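Long-range contact in ATP phosphoribosyltransferase regulatory subunit (Thermotoga maritima, PDB 1USY), which is probably required for the first step of histidine biosynthesis and may allow feedback regulation of ATP phosphoribosyltransferase by histidine: residues F12-V26 / S69-R81. Sequence-based numbering, arbitrary orientation.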
ATOM      1  N   PHE B  12      27.904  -2.162 -27.010  1.00 19.59           N
ATOM      2  CA  PHE B  12      27.519  -0.791 -26.686  1.00 24.02           C
ATOM      3  C   PHE B  12      28.436  -0.215 -25.626  1.00 22.32           C
ATOM      4  O   PHE B  12      28.844   0.923 -25.720  1.00 24.63           O
ATOM      5  CB  PHE B  12      26.059  -0.745 -26.185  1.00 18.45           C
ATOM      6  CG  PHE B  12      25.586   0.630 -25.850  1.00 18.94           C
ATOM      7  CD1 PHE B  12      25.227   1.521 -26.868  1.00 17.76           C
ATOM      8  CD2 PHE B  12      25.475   1.038 -24.525  1.00 21.25           C
ATOM      9  CE1 PHE B  12      24.807   2.810 -26.568  1.00 16.88           C
ATOM     10  CE2 PHE B  12      25.028   2.330 -24.196  1.00 18.70           C
ATOM     11  CZ  PHE B  12      24.704   3.221 -25.221  1.00 23.33           C
ATOM     12  N   TYR B  13      28.734  -1.034 -24.623  1.00 25.48           N
ATOM     13  CA  TYR B  13      29.713  -0.760 -23.580  1.00 25.49           C
ATOM     14  C   TYR B  13      31.111  -0.505 -24.164  1.00 29.02           C
ATOM     15  O   TYR B  13      31.852   0.329 -23.647  1.00 31.26           O
ATOM     16  CB  TYR B  13      29.736  -1.951 -22.592  1.00 27.27           C
ATOM     17  CG  TYR B  13      31.042  -2.115 -21.832  1.00 34.60           C
ATOM     18  CD1 TYR B  13      31.453  -1.153 -20.891  1.00 34.62           C
ATOM     19  CD2 TYR B  13      31.878  -3.214 -22.061  1.00 27.73           C
ATOM     20  CE1 TYR B  13      32.651  -1.272 -20.206  1.00 31.18           C
ATOM     21  CE2 TYR B  13      33.088  -3.342 -21.369  1.00 35.41           C
ATOM     22  CZ  TYR B  13      33.464  -2.364 -20.441  1.00 37.87           C
ATOM     23  OH  TYR B  13      34.648  -2.477 -19.737  1.00 41.33           O
ATOM     24  N   SER B  14      31.490  -1.229 -25.221  1.00 27.42           N
ATOM     25  CA  SER B  14      32.768  -0.946 -25.894  1.00 29.47           C
ATOM     26  C   SER B  14      32.741   0.370 -26.631  1.00 24.35           C
ATOM     27  O   SER B  14      33.680   1.139 -26.546  1.00 30.09           O
ATOM     28  CB  SER B  14      33.208  -2.080 -26.832  1.00 25.40           C
ATOM     29  OG  SER B  14      33.040  -3.320 -26.166  1.00 31.24           O
ATOM     30  N   LYS B  15      31.668   0.631 -27.352  1.00 20.96           N
ATOM     31  CA  LYS B  15      31.537   1.905 -28.034  1.00 22.19           C
ATOM     32  C   LYS B  15      31.632   3.057 -27.054  1.00 25.76           C
ATOM     33  O   LYS B  15      32.351   4.022 -27.324  1.00 23.24           O
ATOM     34  CB  LYS B  15      30.240   1.985 -28.826  1.00 16.42           C
ATOM     35  CG  LYS B  15      30.174   0.986 -29.948  1.00 14.96           C
ATOM     36  CD  LYS B  15      28.773   0.936 -30.555  1.00 16.25           C
ATOM     37  CE  LYS B  15      28.534  -0.361 -31.307  1.00 17.41           C
ATOM     38  NZ  LYS B  15      29.712  -0.781 -32.108  1.00 17.35           N
ATOM     39  N   ALA B  16      30.936   2.929 -25.915  1.00 25.06           N
ATOM     40  CA  ALA B  16      30.881   3.991 -24.914  1.00 24.02           C
ATOM     41  C   ALA B  16      32.181   4.207 -24.123  1.00 31.09           C
ATOM     42  O   ALA B  16      32.642   5.353 -23.994  1.00 30.29           O
ATOM     43  CB  ALA B  16      29.719   3.788 -23.984  1.00 19.87           C
ATOM     44  N   THR B  17      32.753   3.124 -23.585  1.00 30.35           N
ATOM     45  CA  THR B  17      33.956   3.226 -22.768  1.00 36.04           C
ATOM     46  C   THR B  17      35.123   3.271 -23.727  1.00 37.72           C
ATOM     47  O   THR B  17      35.931   2.343 -23.771  1.00 48.99           O
ATOM     48  CB  THR B  17      34.124   2.021 -21.726  1.00 38.47           C
ATOM     49  OG1 THR B  17      33.663   0.791 -22.291  1.00 41.61           O
ATOM     50  CG2 THR B  17      33.225   2.180 -20.415  1.00 37.30           C
ATOM     51  N   LYS B  18      35.187   4.345 -24.500  1.00 36.02           N
ATOM     52  CA  LYS B  18      36.172   4.562 -25.575  1.00 34.66           C
ATOM     53  C   LYS B  18      36.035   6.023 -25.950  1.00 26.54           C
ATOM     54  O   LYS B  18      36.980   6.688 -26.386  1.00 26.61           O
ATOM     55  CB  LYS B  18      35.873   3.707 -26.808  1.00 35.17           C
ATOM     56  CG  LYS B  18      36.988   2.767 -27.180  1.00 43.94           C
ATOM     57  CD  LYS B  18      36.549   1.781 -28.275  1.00 49.09           C
ATOM     58  CE  LYS B  18      36.713   0.322 -27.803  1.00 53.82           C
ATOM     59  NZ  LYS B  18      37.065  -0.590 -28.935  1.00 54.09           N
ATOM     60  N   LYS B  19      34.809   6.478 -25.774  1.00 18.78           N
ATOM     61  CA  LYS B  19      34.449   7.858 -25.814  1.00 23.80           C
ATOM     62  C   LYS B  19      34.503   8.420 -24.393  1.00 22.70           C
ATOM     63  O   LYS B  19      34.150   9.568 -24.161  1.00 25.05           O
ATOM     64  CB  LYS B  19      33.056   8.003 -26.436  1.00 28.43           C
ATOM     65  CG  LYS B  19      32.971   7.613 -27.924  1.00 33.13           C
ATOM     66  CD  LYS B  19      34.041   8.297 -28.784  1.00 39.86           C
ATOM     67  CE  LYS B  19      33.591   8.491 -30.252  1.00 38.88           C
ATOM     68  NZ  LYS B  19      34.581   9.377 -30.932  1.00 37.32           N
ATOM     69  N   GLY B  20      34.963   7.609 -23.442  1.00 21.54           N
ATOM     70  CA  GLY B  20      35.073   8.068 -22.080  1.00 18.18           C
ATOM     71  C   GLY B  20      33.776   8.075 -21.297  1.00 21.83           C
ATOM     72  O   GLY B  20      33.710   8.747 -20.277  1.00 24.92           O
ATOM     73  N   PHE B  21      32.750   7.339 -21.731  1.00 17.21           N
ATOM     74  CA  PHE B  21      31.576   7.188 -20.883  1.00 15.57           C
ATOM     75  C   PHE B  21      31.843   6.093 -19.869  1.00 18.66           C
ATOM     76  O   PHE B  21      32.500   5.097 -20.167  1.00 21.37           O
ATOM     77  CB  PHE B  21      30.317   6.854 -21.673  1.00 17.90           C
ATOM     78  CG  PHE B  21      29.894   7.927 -22.603  1.00 19.25           C
ATOM     79  CD1 PHE B  21      30.572   8.132 -23.813  1.00 13.39           C
ATOM     80  CD2 PHE B  21      28.828   8.753 -22.262  1.00 17.30           C
ATOM     81  CE1 PHE B  21      30.184   9.144 -24.662  1.00 11.52           C
ATOM     82  CE2 PHE B  21      28.443   9.783 -23.087  1.00 14.86           C
ATOM     83  CZ  PHE B  21      29.108   9.971 -24.298  1.00 14.92           C
ATOM     84  N   SER B  22      31.309   6.271 -18.674  1.00 14.81           N
ATOM     85  CA  SER B  22      31.580   5.362 -17.601  1.00 16.38           C
ATOM     86  C   SER B  22      30.247   4.695 -17.134  1.00 17.52           C
ATOM     87  O   SER B  22      29.174   5.282 -17.293  1.00 24.48           O
ATOM     88  CB  SER B  22      32.361   6.133 -16.526  1.00 10.65           C
ATOM     89  OG  SER B  22      31.750   5.994 -15.292  1.00 27.05           O
ATOM     90  N   PRO B  23      30.291   3.479 -16.589  1.00 13.28           N
ATOM     91  CA  PRO B  23      29.058   2.726 -16.356  1.00 15.50           C
ATOM     92  C   PRO B  23      28.247   3.298 -15.195  1.00 15.97           C
ATOM     93  O   PRO B  23      28.785   3.861 -14.249  1.00 22.54           O
ATOM     94  CB  PRO B  23      29.548   1.300 -16.079  1.00 18.24           C
ATOM     95  CG  PRO B  23      31.075   1.389 -15.937  1.00 15.19           C
ATOM     96  CD  PRO B  23      31.481   2.776 -16.082  1.00 10.90           C
ATOM     97  N   PHE B  24      26.936   3.244 -15.309  1.00 20.71           N
ATOM     98  CA  PHE B  24      26.078   3.823 -14.281  1.00 19.34           C
ATOM     99  C   PHE B  24      24.975   2.815 -14.011  1.00 17.56           C
ATOM    100  O   PHE B  24      24.054   2.714 -14.797  1.00 19.89           O
ATOM    101  CB  PHE B  24      25.508   5.157 -14.772  1.00 18.75           C
ATOM    102  CG  PHE B  24      24.530   5.774 -13.834  1.00 20.41           C
ATOM    103  CD1 PHE B  24      24.964   6.587 -12.807  1.00 25.47           C
ATOM    104  CD2 PHE B  24      23.166   5.545 -13.970  1.00 20.93           C
ATOM    105  CE1 PHE B  24      24.042   7.169 -11.909  1.00 24.72           C
ATOM    106  CE2 PHE B  24      22.244   6.103 -13.095  1.00 23.26           C
ATOM    107  CZ  PHE B  24      22.680   6.924 -12.067  1.00 21.20           C
ATOM    108  N   PHE B  25      25.105   2.046 -12.927  1.00 19.85           N
ATOM    109  CA  PHE B  25      24.116   1.027 -12.540  1.00 15.34           C
ATOM    110  C   PHE B  25      23.568   1.297 -11.165  1.00 15.22           C
ATOM    111  O   PHE B  25      24.327   1.340 -10.203  1.00 17.45           O
ATOM    112  CB  PHE B  25      24.733  -0.364 -12.539  1.00 15.73           C
ATOM    113  CG  PHE B  25      24.926  -0.940 -13.904  1.00 16.89           C
ATOM    114  CD1 PHE B  25      25.961  -0.497 -14.715  1.00 16.09           C
ATOM    115  CD2 PHE B  25      24.067  -1.918 -14.382  1.00 12.67           C
ATOM    116  CE1 PHE B  25      26.155  -1.027 -16.006  1.00 15.28           C
ATOM    117  CE2 PHE B  25      24.242  -2.448 -15.654  1.00 12.90           C
ATOM    118  CZ  PHE B  25      25.327  -1.991 -16.475  1.00  9.44           C
ATOM    119  N   VAL B  26      22.246   1.459 -11.087  1.00 17.54           N
ATOM    120  CA  VAL B  26      21.536   1.747  -9.847  1.00 17.74           C
ATOM    121  C   VAL B  26      20.253   0.929  -9.684  1.00 18.17           C
ATOM    122  O   VAL B  26      19.691   0.445 -10.649  1.00 18.74           O
ATOM    123  CB  VAL B  26      21.154   3.252  -9.713  1.00 22.77           C
ATOM    124  CG1 VAL B  26      22.367   4.107  -9.716  1.00 21.17           C
ATOM    125  CG2 VAL B  26      20.194   3.683 -10.816  1.00 23.47           C
ATOM    126  N   SER B  69      29.657  18.004 -10.509  1.00 52.73           N
ATOM    127  CA  SER B  69      30.523  17.120 -11.287  1.00 49.87           C
ATOM    128  C   SER B  69      30.129  16.867 -12.748  1.00 45.89           C
ATOM    129  O   SER B  69      28.963  16.664 -13.084  1.00 41.31           O
ATOM    130  CB  SER B  69      30.706  15.774 -10.553  1.00 51.34           C
ATOM    131  OG  SER B  69      29.457  15.171 -10.227  1.00 51.79           O
ATOM    132  N   GLN B  70      31.142  16.870 -13.603  1.00 40.77           N
ATOM    133  CA  GLN B  70      30.982  16.473 -14.988  1.00 42.02           C
ATOM    134  C   GLN B  70      30.667  14.973 -15.058  1.00 38.96           C
ATOM    135  O   GLN B  70      31.503  14.138 -14.760  1.00 42.44           O
ATOM    136  CB  GLN B  70      32.245  16.814 -15.796  1.00 43.18           C
ATOM    137  CG  GLN B  70      33.026  18.039 -15.291  1.00 44.45           C
ATOM    138  CD  GLN B  70      32.611  19.332 -15.993  1.00 46.86           C
ATOM    139  OE1 GLN B  70      32.876  19.506 -17.178  1.00 51.30           O
ATOM    140  NE2 GLN B  70      31.966  20.233 -15.264  1.00 44.67           N
ATOM    141  N   ILE B  71      29.435  14.657 -15.425  1.00 37.02           N
ATOM    142  CA  ILE B  71      28.949  13.290 -15.576  1.00 33.65           C
ATOM    143  C   ILE B  71      28.964  12.868 -17.046  1.00 28.12           C
ATOM    144  O   ILE B  71      28.385  13.553 -17.883  1.00 25.76           O
ATOM    145  CB  ILE B  71      27.518  13.220 -15.003  1.00 36.03           C
ATOM    146  CG1 ILE B  71      27.570  12.615 -13.611  1.00 44.05           C
ATOM    147  CG2 ILE B  71      26.562  12.426 -15.903  1.00 38.10           C
ATOM    148  CD1 ILE B  71      27.639  13.636 -12.522  1.00 52.08           C
ATOM    149  N   LYS B  72      29.643  11.756 -17.342  1.00 21.88           N
ATOM    150  CA  LYS B  72      29.670  11.148 -18.675  1.00 21.43           C
ATOM    151  C   LYS B  72      29.404   9.671 -18.542  1.00 21.27           C
ATOM    152  O   LYS B  72      30.358   8.891 -18.479  1.00 22.96           O
ATOM    153  CB  LYS B  72      31.028  11.323 -19.355  1.00 18.59           C
ATOM    154  CG  LYS B  72      30.921  11.617 -20.828  1.00 22.50           C
ATOM    155  CD  LYS B  72      32.248  11.607 -21.545  1.00 17.68           C
ATOM    156  CE  LYS B  72      32.042  12.084 -22.975  1.00 17.83           C
ATOM    157  NZ  LYS B  72      33.273  12.018 -23.826  1.00 15.37           N
ATOM    158  N   VAL B  73      28.129   9.275 -18.519  1.00 18.94           N
ATOM    159  CA  VAL B  73      27.795   7.875 -18.225  1.00 17.76           C
ATOM    160  C   VAL B  73      27.086   7.136 -19.338  1.00 22.16           C
ATOM    161  O   VAL B  73      26.447   7.751 -20.188  1.00 26.78           O
ATOM    162  CB  VAL B  73      26.909   7.731 -16.955  1.00 14.50           C
ATOM    163  CG1 VAL B  73      27.668   8.207 -15.723  1.00 10.59           C
ATOM    164  CG2 VAL B  73      25.546   8.433 -17.133  1.00  9.15           C
ATOM    165  N   TRP B  74      27.215   5.811 -19.320  1.00 23.02           N
ATOM    166  CA  TRP B  74      26.359   4.923 -20.103  1.00 20.86           C
ATOM    167  C   TRP B  74      25.635   4.019 -19.144  1.00 18.02           C
ATOM    168  O   TRP B  74      26.150   3.708 -18.062  1.00 23.04           O
ATOM    169  CB  TRP B  74      27.157   4.100 -21.130  1.00 20.80           C
ATOM    170  CG  TRP B  74      28.004   3.066 -20.535  1.00 17.80           C
ATOM    171  CD1 TRP B  74      29.301   3.197 -20.135  1.00 24.29           C
ATOM    172  CD2 TRP B  74      27.642   1.718 -20.260  1.00 18.02           C
ATOM    173  NE1 TRP B  74      29.776   2.008 -19.628  1.00 20.76           N
ATOM    174  CE2 TRP B  74      28.777   1.080 -19.687  1.00 19.41           C
ATOM    175  CE3 TRP B  74      26.477   0.971 -20.432  1.00 17.29           C
ATOM    176  CZ2 TRP B  74      28.766  -0.263 -19.277  1.00 22.82           C
ATOM    177  CZ3 TRP B  74      26.463  -0.357 -20.007  1.00 15.86           C
ATOM    178  CH2 TRP B  74      27.594  -0.961 -19.435  1.00 14.71           C
ATOM    179  N   TYR B  75      24.437   3.599 -19.532  1.00 20.83           N
ATOM    180  CA  TYR B  75      23.659   2.665 -18.737  1.00 15.50           C
ATOM    181  C   TYR B  75      23.076   1.544 -19.601  1.00 17.76           C
ATOM    182  O   TYR B  75      23.169   1.606 -20.851  1.00 19.05           O
ATOM    183  CB  TYR B  75      22.567   3.403 -17.960  1.00 18.04           C
ATOM    184  CG  TYR B  75      21.667   4.226 -18.835  1.00 26.79           C
ATOM    185  CD1 TYR B  75      20.593   3.642 -19.508  1.00 26.60           C
ATOM    186  CD2 TYR B  75      21.894   5.593 -19.018  1.00 31.32           C
ATOM    187  CE1 TYR B  75      19.774   4.389 -20.331  1.00 26.39           C
ATOM    188  CE2 TYR B  75      21.061   6.356 -19.842  1.00 30.83           C
ATOM    189  CZ  TYR B  75      20.004   5.733 -20.488  1.00 33.39           C
ATOM    190  OH  TYR B  75      19.156   6.450 -21.300  1.00 42.16           O
ATOM    191  N   ALA B  76      22.494   0.543 -18.915  1.00 11.78           N
ATOM    192  CA  ALA B  76      21.876  -0.652 -19.474  1.00  8.86           C
ATOM    193  C   ALA B  76      20.993  -1.320 -18.424  1.00 12.86           C
ATOM    194  O   ALA B  76      21.453  -2.178 -17.623  1.00 17.71           O
ATOM    195  CB  ALA B  76      22.964  -1.680 -19.988  1.00  8.84           C
ATOM    196  N   ASP B  77      19.723  -0.940 -18.423  1.00 15.17           N
ATOM    197  CA  ASP B  77      18.754  -1.480 -17.493  1.00 13.72           C
ATOM    198  C   ASP B  77      17.301  -1.263 -17.945  1.00 21.42           C
ATOM    199  O   ASP B  77      17.004  -0.664 -18.996  1.00 22.65           O
ATOM    200  CB  ASP B  77      18.969  -0.852 -16.122  1.00 18.07           C
ATOM    201  CG  ASP B  77      18.773  -1.848 -14.964  1.00 22.49           C
ATOM    202  OD1 ASP B  77      19.440  -1.641 -13.939  1.00 30.26           O
ATOM    203  OD2 ASP B  77      18.001  -2.844 -14.958  1.00 22.41           O
ATOM    204  N   PHE B  78      16.390  -1.761 -17.131  1.00 17.77           N
ATOM    205  CA  PHE B  78      14.999  -1.588 -17.377  1.00 19.70           C
ATOM    206  C   PHE B  78      14.582  -0.183 -17.014  1.00 24.05           C
ATOM    207  O   PHE B  78      15.098   0.371 -16.052  1.00 17.72           O
ATOM    208  CB  PHE B  78      14.232  -2.619 -16.588  1.00 16.49           C
ATOM    209  CG  PHE B  78      14.364  -4.001 -17.148  1.00 15.45           C
ATOM    210  CD1 PHE B  78      15.113  -4.960 -16.503  1.00  9.82           C
ATOM    211  CD2 PHE B  78      13.766  -4.327 -18.362  1.00 15.24           C
ATOM    212  CE1 PHE B  78      15.239  -6.252 -17.066  1.00 16.84           C
ATOM    213  CE2 PHE B  78      13.880  -5.609 -18.912  1.00 13.80           C
ATOM    214  CZ  PHE B  78      14.608  -6.560 -18.279  1.00  9.66           C
ATOM    215  N   VAL B  79      13.703   0.406 -17.843  1.00 24.66           N
ATOM    216  CA  VAL B  79      13.001   1.660 -17.546  1.00 20.94           C
ATOM    217  C   VAL B  79      11.539   1.271 -17.506  1.00 21.50           C
ATOM    218  O   VAL B  79      11.084   0.565 -18.388  1.00 27.76           O
ATOM    219  CB  VAL B  79      13.250   2.688 -18.643  1.00 27.17           C
ATOM    220  CG1 VAL B  79      12.432   3.953 -18.419  1.00 20.67           C
ATOM    221  CG2 VAL B  79      14.738   2.996 -18.737  1.00 19.55           C
ATOM    222  N   TYR B  80      10.814   1.657 -16.465  1.00 20.12           N
ATOM    223  CA  TYR B  80       9.476   1.109 -16.229  1.00 19.45           C
ATOM    224  C   TYR B  80       8.455   2.130 -16.612  1.00 18.76           C
ATOM    225  O   TYR B  80       8.754   3.311 -16.628  1.00 24.19           O
ATOM    226  CB  TYR B  80       9.280   0.743 -14.756  1.00 17.92           C
ATOM    227  CG  TYR B  80      10.225  -0.340 -14.264  1.00 22.84           C
ATOM    228  CD1 TYR B  80      11.597  -0.114 -14.142  1.00 10.30           C
ATOM    229  CD2 TYR B  80       9.735  -1.591 -13.907  1.00 21.63           C
ATOM    230  CE1 TYR B  80      12.443  -1.124 -13.682  1.00 15.34           C
ATOM    231  CE2 TYR B  80      10.571  -2.584 -13.459  1.00 23.59           C
ATOM    232  CZ  TYR B  80      11.923  -2.354 -13.347  1.00 19.06           C
ATOM    233  OH  TYR B  80      12.716  -3.389 -12.893  1.00 21.97           O
ATOM    234  N   ARG B  81       7.249   1.695 -16.944  1.00 22.12           N
ATOM    235  CA  ARG B  81       6.181   2.657 -17.268  1.00 27.19           C
ATOM    236  C   ARG B  81       4.832   1.996 -17.160  1.00 23.20           C
ATOM    237  O   ARG B  81       4.732   0.821 -16.827  1.00 25.25           O
ATOM    238  CB  ARG B  81       6.389   3.340 -18.639  1.00 24.10           C
ATOM    239  CG  ARG B  81       5.838   2.560 -19.782  1.00 35.36           C
ATOM    240  CD  ARG B  81       6.359   2.924 -21.147  1.00 42.01           C
ATOM    241  NE  ARG B  81       5.752   2.029 -22.135  1.00 50.42           N
ATOM    242  CZ  ARG B  81       6.301   0.893 -22.571  1.00 51.06           C
ATOM    243  NH1 ARG B  81       7.491   0.507 -22.137  1.00 48.06           N
ATOM    244  NH2 ARG B  81       5.660   0.146 -23.462  1.00 55.09           N
TER
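Trp74 holds CG between its backbone N and carbonyl carbon (chi1 71°), and this turns the indole over the backbone of Pro23, while Tyr13, with CG anti to N, comes to the ring system from the other side. In this class II aminoacyl-tRNA synthetase-like domain Trp74 lies on strand 71-83 of the mixed sheet, beside the parallel strand 22-23, the outermost within this chain, and Tyr13 on helix 6-16 packed against it. Pro23 CA lies over the indole's five-membered ring, 3.7 Å from its centroid, and Tyr13 CB over the opposite face, 4.2 Å from the centroid of the six-membered ring. The Tyr13 and Trp74 rings themselves meet obliquely, whereas Phe25 directs its edge at the six-membered ring in an offset edge-to-face pair with planes at 88°. Ala16 CB packs on Trp74 CB, and Phe6 of the second subunit makes a further edge-to-face contact with the indole, which thus takes part in the subunit interface. With an alanine here, a gap is likely to open between Tyr13 and Pro23, and the Phe25 edge would probably lose its aromatic partner. The strands are joined by hydrogen bonds from Ser22 N to Lys72 O (2.8 Å) and from Trp74 N to Ser22 O (2.9 Å); Phe24 N adds a weak bond to Trp74 O. Farther along, the Lys72 chain, extended beyond CG, crosses the Phe21 ring at about a right angle, with Lys72 CG over one face, 4.0 Å from the centroid. The Lys72 ammonium also forms a salt bridge with Glu108 on helix 103-120, and Lys72 NZ donates to Lys19 O at 2.6 Å, almost in line with the carbonyl bond (176°).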